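Local coordinates for putative HAD family hydrolase (Streptomyces avermitilis, PDB 3MMZ), which is probably a KdsC-like phosphatase domain of the HAD superfamily, from a longer protein that probably also activates N-acylneuraminate with CTP to form CMP-N-acyl-beta-neuraminate, at residues I12-L17 and Q98-E103; I48-K53 and W157-S162. All coordinates share one frame; numbering follows the deposited sequence.

Overall arrangement
Read from the N terminus, the chain enters the parallel sheet at strand 14-17, which ends next to the calcium-binding D18 and D20 of the HAD motif. It then makes the antiparallel pair 27-31 and 36-41 before helix 42-53 supplies the first half of contact 2. Contact 1 closes a loop of 80 residues when the turn after helix 87-98 returns to the start of strand 14-17. Contact 2 closes a longer one, 103 residues, when the end of helix 150-159 reaches helix 42-53. The two loops cross. With centres about 16 Å apart, the contacts join through I12 against I158 and L17 against I48, linking sheet and helices.

Contact 1. Residues I12-L17 and Q98-E103; sequences IDAVVL and QGIAPE
I100 meets the start of strand 14-17 with two of its methyl groups, and the pair D13 and A14 receives them. Both contacts are carbon on carbon: CD1 of I100 lies 4.0 Å from CB of A14, and the CG2 branch of I100 turns to the preceding residue, 4.1 Å from CB of D13. Division of labour between the branches follows from the first torsion, which sets CG1 beside the backbone N (chi1 -58°) and leaves CG2 anti to it; CD1 then extends along the CG1 arm to the alanine. V105 and T57 also touch I100, so the packed side lies by the starts of three neighbouring strands, 57-62, 14-17 and 105-109.

The other side is looser and partly exposed. D13 offers only its CB to the isoleucine, while its carboxylate is engaged elsewhere, OD2 forming a salt bridge with NE of R104, just before strand 105-109. Before I100, G99 ends helix 87-98 in a Schellman motif, its positive phi of 70° turning the chain back to the sheet. This is the helix-to-strand return of an alpha/beta Rossmann-like fold, as in HAD enzymes. The contact itself is thus modest and apolar; the firmer tie is the backbone pairing of D13 with R104 and A14 with L106 just beyond it, to which the salt bridge adds.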
loop_
_atom_site.group_PDB
_atom_site.type_symbol
_atom_site.label_atom_id
_atom_site.label_comp_id
_atom_site.label_asym_id
_atom_site.label_seq_id
_atom_site.Cartn_x
_atom_site.Cartn_y
_atom_site.Cartn_z
ATOM N N ILE D 12 27.421 11.854 18.845
ATOM C CA ILE D 12 28.177 10.761 18.247
ATOM C C ILE D 12 29.475 11.195 17.576
ATOM O O ILE D 12 29.574 12.307 17.061
ATOM C CB ILE D 12 27.318 9.970 17.214
ATOM C CG1 ILE D 12 26.842 10.888 16.081
ATOM C CG2 ILE D 12 26.119 9.272 17.904
ATOM C CD1 ILE D 12 26.339 10.139 14.845
ATOM N N ASP D 13 30.446 10.286 17.564
ATOM C CA ASP D 13 31.706 10.492 16.846
ATOM C C ASP D 13 31.902 9.511 15.695
ATOM O O ASP D 13 32.764 9.721 14.836
ATOM C CB ASP D 13 32.892 10.408 17.809
ATOM C CG ASP D 13 32.796 11.406 18.937
ATOM O OD1 ASP D 13 32.392 12.563 18.693
ATOM O OD2 ASP D 13 33.114 11.029 20.079
ATOM N N ALA D 14 31.096 8.447 15.671
ATOM C CA ALA D 14 31.243 7.385 14.679
ATOM C C ALA D 14 29.895 6.847 14.204
ATOM O O ALA D 14 28.940 6.813 14.978
ATOM C CB ALA D 14 32.057 6.248 15.256
ATOM N N VAL D 15 29.839 6.410 12.949
ATOM C CA VAL D 15 28.652 5.736 12.398
ATOM C C VAL D 15 29.083 4.403 11.784
ATOM O O VAL D 15 29.837 4.368 10.797
ATOM C CB VAL D 15 27.912 6.599 11.333
ATOM C CG1 VAL D 15 26.791 5.810 10.658
ATOM C CG2 VAL D 15 27.337 7.865 11.963
ATOM N N VAL D 16 28.603 3.312 12.376
ATOM C CA VAL D 16 28.944 1.977 11.915
ATOM C C VAL D 16 27.703 1.319 11.323
ATOM O O VAL D 16 26.645 1.301 11.957
ATOM C CB VAL D 16 29.544 1.111 13.049
ATOM C CG1 VAL D 16 29.962 -0.260 12.509
ATOM C CG2 VAL D 16 30.757 1.815 13.679
ATOM N N LEU D 17 27.837 0.798 10.110
ATOM C CA LEU D 17 26.686 0.257 9.375
ATOM C C LEU D 17 26.810 -1.238 9.096
ATOM O O LEU D 17 27.817 -1.704 8.568
ATOM C CB LEU D 17 26.498 1.010 8.044
ATOM C CG LEU D 17 26.433 2.540 8.089
ATOM C CD1 LEU D 17 26.513 3.113 6.675
ATOM C CD2 LEU D 17 25.176 3.041 8.782
ATOM N N GLN D 98 40.386 3.277 17.564
ATOM C CA GLN D 98 40.120 4.594 17.006
ATOM C C GLN D 98 40.121 5.679 18.081
ATOM O O GLN D 98 40.064 6.869 17.766
ATOM C CB GLN D 98 38.776 4.593 16.268
ATOM C CG GLN D 98 38.713 3.678 15.045
ATOM C CD GLN D 98 39.651 4.098 13.932
ATOM O OE1 GLN D 98 39.638 5.246 13.487
ATOM N NE2 GLN D 98 40.470 3.161 13.472
ATOM N N GLY D 99 40.164 5.261 19.346
ATOM C CA GLY D 99 40.053 6.175 20.478
ATOM C C GLY D 99 38.652 6.745 20.607
ATOM O O GLY D 99 38.472 7.877 21.050
ATOM N N ILE D 100 37.660 5.950 20.213
ATOM C CA ILE D 100 36.261 6.375 20.254
ATOM C C ILE D 100 35.496 5.613 21.331
ATOM O O ILE D 100 35.503 4.380 21.356
ATOM C CB ILE D 100 35.563 6.194 18.886
ATOM C CG1 ILE D 100 36.310 6.977 17.797
ATOM C CG2 ILE D 100 34.082 6.629 18.961
ATOM C CD1 ILE D 100 35.885 6.648 16.379
ATOM N N ALA D 101 34.843 6.367 22.210
ATOM C CA ALA D 101 34.027 5.812 23.276
ATOM C C ALA D 101 32.767 5.169 22.681
ATOM O O ALA D 101 32.030 5.834 21.946
ATOM C CB ALA D 101 33.659 6.908 24.271
ATOM N N PRO D 102 32.521 3.877 22.990
ATOM C CA PRO D 102 31.365 3.146 22.447
ATOM C C PRO D 102 30.039 3.861 22.707
ATOM O O PRO D 102 29.091 3.713 21.925
ATOM C CB PRO D 102 31.402 1.807 23.201
ATOM C CG PRO D 102 32.796 1.668 23.677
ATOM C CD PRO D 102 33.265 3.062 23.968
ATOM N N GLU D 103 29.987 4.640 23.786
ATOM C CA GLU D 103 28.804 5.431 24.121
ATOM C C GLU D 103 28.490 6.516 23.075
ATOM O O GLU D 103 27.373 7.050 23.040
ATOM C CB GLU D 103 28.911 6.030 25.532
ATOM C CG GLU D 103 30.224 6.740 25.848
ATOM C CD GLU D 103 31.235 5.864 26.596
ATOM O OE1 GLU D 103 31.368 4.652 26.293
ATOM O OE2 GLU D 103 31.912 6.412 27.493
#

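Contact 2. Residues I48-K53 and W157-S162; sequences IAALRK and WILGPS
L51 and L159 bring the ends of two helices together through their methyl groups, and the side-chain contacts between the segments are all apolar. Among these, CD1 of L159 makes the closest approach, 3.7 Å from CB of A50. CD2 of L51 sits 3.9 Å from CD1 of L159 and 3.9 Å from CB of I158. The side chains of L51 and I158 cross at about a right angle, and CD2 of L51 rests on the branch point and CG2 of the isoleucine.

Methyl also meets backbone. The small A50 lets L159 come down on the helix itself, its CD1 in van der Waals contact with the backbone N of L51 at 3.8 Å. Holding CG beside its own backbone N (chi1 -58°), L159 directs this methyl at the opposing helix.

Packing continues outside the segments: L51 also touches A155, one turn earlier on helix 150-159, L56 in the following loop, and M58 of strand 57-62. G160 leaves the helix with positive phi, and P161 packs on V133 of a second subunit and L6 of a third. Helices 42-53 and 150-159 are thus joined here by hydrophobic burial and van der Waals contact, without directional bonds.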
loop_
_atom_site.group_PDB
_atom_site.type_symbol
_atom_site.label_atom_id
_atom_site.label_comp_id
_atom_site.label_asym_id
_atom_site.label_seq_id
_atom_site.Cartn_x
_atom_site.Cartn_y
_atom_site.Cartn_z
ATOM N N ILE D 48 25.516 8.985 3.522
ATOM C CA ILE D 48 26.817 8.505 3.989
ATOM C C ILE D 48 27.932 9.508 3.653
ATOM O O ILE D 48 28.774 9.822 4.503
ATOM C CB ILE D 48 27.103 7.095 3.413
ATOM C CG1 ILE D 48 26.154 6.076 4.062
ATOM C CG2 ILE D 48 28.573 6.699 3.598
ATOM C CD1 ILE D 48 25.989 4.738 3.306
ATOM N N ALA D 49 27.935 10.017 2.422
ATOM C CA ALA D 49 28.944 11.000 2.026
ATOM C C ALA D 49 28.831 12.279 2.853
ATOM O O ALA D 49 29.851 12.873 3.235
ATOM C CB ALA D 49 28.864 11.305 0.526
ATOM N N ALA D 50 27.594 12.693 3.142
ATOM C CA ALA D 50 27.353 13.877 3.967
ATOM C C ALA D 50 27.849 13.677 5.399
ATOM O O ALA D 50 28.471 14.576 5.963
ATOM C CB ALA D 50 25.873 14.260 3.955
ATOM N N LEU D 51 27.584 12.498 5.974
ATOM C CA LEU D 51 28.085 12.162 7.310
ATOM C C LEU D 51 29.624 12.141 7.345
ATOM O O LEU D 51 30.245 12.712 8.247
ATOM C CB LEU D 51 27.487 10.827 7.804
ATOM C CG LEU D 51 25.972 10.826 8.048
ATOM C CD1 LEU D 51 25.421 9.409 8.176
ATOM C CD2 LEU D 51 25.621 11.657 9.290
ATOM N N ARG D 52 30.226 11.514 6.338
ATOM C CA ARG D 52 31.682 11.460 6.213
ATOM C C ARG D 52 32.292 12.860 6.100
ATOM O O ARG D 52 33.273 13.164 6.776
ATOM C CB ARG D 52 32.081 10.584 5.020
ATOM C CG ARG D 52 33.590 10.533 4.763
ATOM C CD ARG D 52 33.942 9.625 3.595
ATOM N NE ARG D 52 33.088 9.844 2.425
ATOM C CZ ARG D 52 33.294 10.767 1.486
ATOM N NH1 ARG D 52 34.340 11.590 1.554
ATOM N NH2 ARG D 52 32.446 10.872 0.468
ATOM N N LYS D 53 31.701 13.711 5.259
ATOM C CA LYS D 53 32.163 15.094 5.094
ATOM C C LYS D 53 32.069 15.908 6.382
ATOM O O LYS D 53 32.845 16.847 6.579
ATOM C CB LYS D 53 31.400 15.800 3.976
ATOM C CG LYS D 53 31.858 15.413 2.580
ATOM C CD LYS D 53 30.896 15.946 1.532
ATOM C CE LYS D 53 31.432 15.764 0.114
ATOM N NZ LYS D 53 31.458 14.327 -0.284
ATOM N N TRP D 157 18.588 13.063 10.538
ATOM C CA TRP D 157 18.530 13.264 11.994
ATOM C C TRP D 157 19.773 14.013 12.476
ATOM O O TRP D 157 19.684 14.955 13.262
ATOM C CB TRP D 157 18.463 11.926 12.740
ATOM C CG TRP D 157 17.253 11.100 12.488
ATOM C CD1 TRP D 157 16.074 11.494 11.907
ATOM C CD2 TRP D 157 17.080 9.731 12.858
ATOM N NE1 TRP D 157 15.189 10.439 11.872
ATOM C CE2 TRP D 157 15.785 9.344 12.442
ATOM C CE3 TRP D 157 17.911 8.782 13.477
ATOM C CZ2 TRP D 157 15.285 8.047 12.647
ATOM C CZ3 TRP D 157 17.418 7.491 13.668
ATOM C CH2 TRP D 157 16.114 7.143 13.263
ATOM N N ILE D 158 20.933 13.569 12.008
ATOM C CA ILE D 158 22.212 14.103 12.455
ATOM C C ILE D 158 22.487 15.484 11.851
ATOM O O ILE D 158 22.949 16.393 12.549
ATOM C CB ILE D 158 23.387 13.117 12.120
ATOM C CG1 ILE D 158 23.117 11.701 12.666
ATOM C CG2 ILE D 158 24.743 13.664 12.601
ATOM C CD1 ILE D 158 22.867 11.647 14.159
ATOM N N LEU D 159 22.197 15.648 10.564
ATOM C CA LEU D 159 22.632 16.849 9.826
ATOM C C LEU D 159 21.512 17.827 9.460
ATOM O O LEU D 159 21.775 18.942 8.997
ATOM C CB LEU D 159 23.396 16.442 8.561
ATOM C CG LEU D 159 24.626 15.562 8.788
ATOM C CD1 LEU D 159 25.132 15.013 7.450
ATOM C CD2 LEU D 159 25.732 16.308 9.542
ATOM N N GLY D 160 20.273 17.412 9.675
ATOM C CA GLY D 160 19.124 18.225 9.287
ATOM C C GLY D 160 18.639 17.911 7.883
ATOM O O GLY D 160 19.282 17.154 7.141
ATOM N N PRO D 161 17.499 18.506 7.499
ATOM C CA PRO D 161 16.836 18.189 6.233
ATOM C C PRO D 161 17.679 18.460 4.981
ATOM O O PRO D 161 17.468 17.793 3.972
ATOM C CB PRO D 161 15.579 19.075 6.262
ATOM C CG PRO D 161 15.346 19.376 7.704
ATOM C CD PRO D 161 16.726 19.474 8.300
ATOM N N SER D 162 18.627 19.399 5.023
ATOM C CA SER D 162 19.462 19.631 3.828
ATOM C C SER D 162 20.786 18.853 3.826
ATOM O O SER D 162 21.615 19.009 2.908
ATOM C CB SER D 162 19.678 21.131 3.560
ATOM O OG SER D 162 20.896 21.600 4.117
#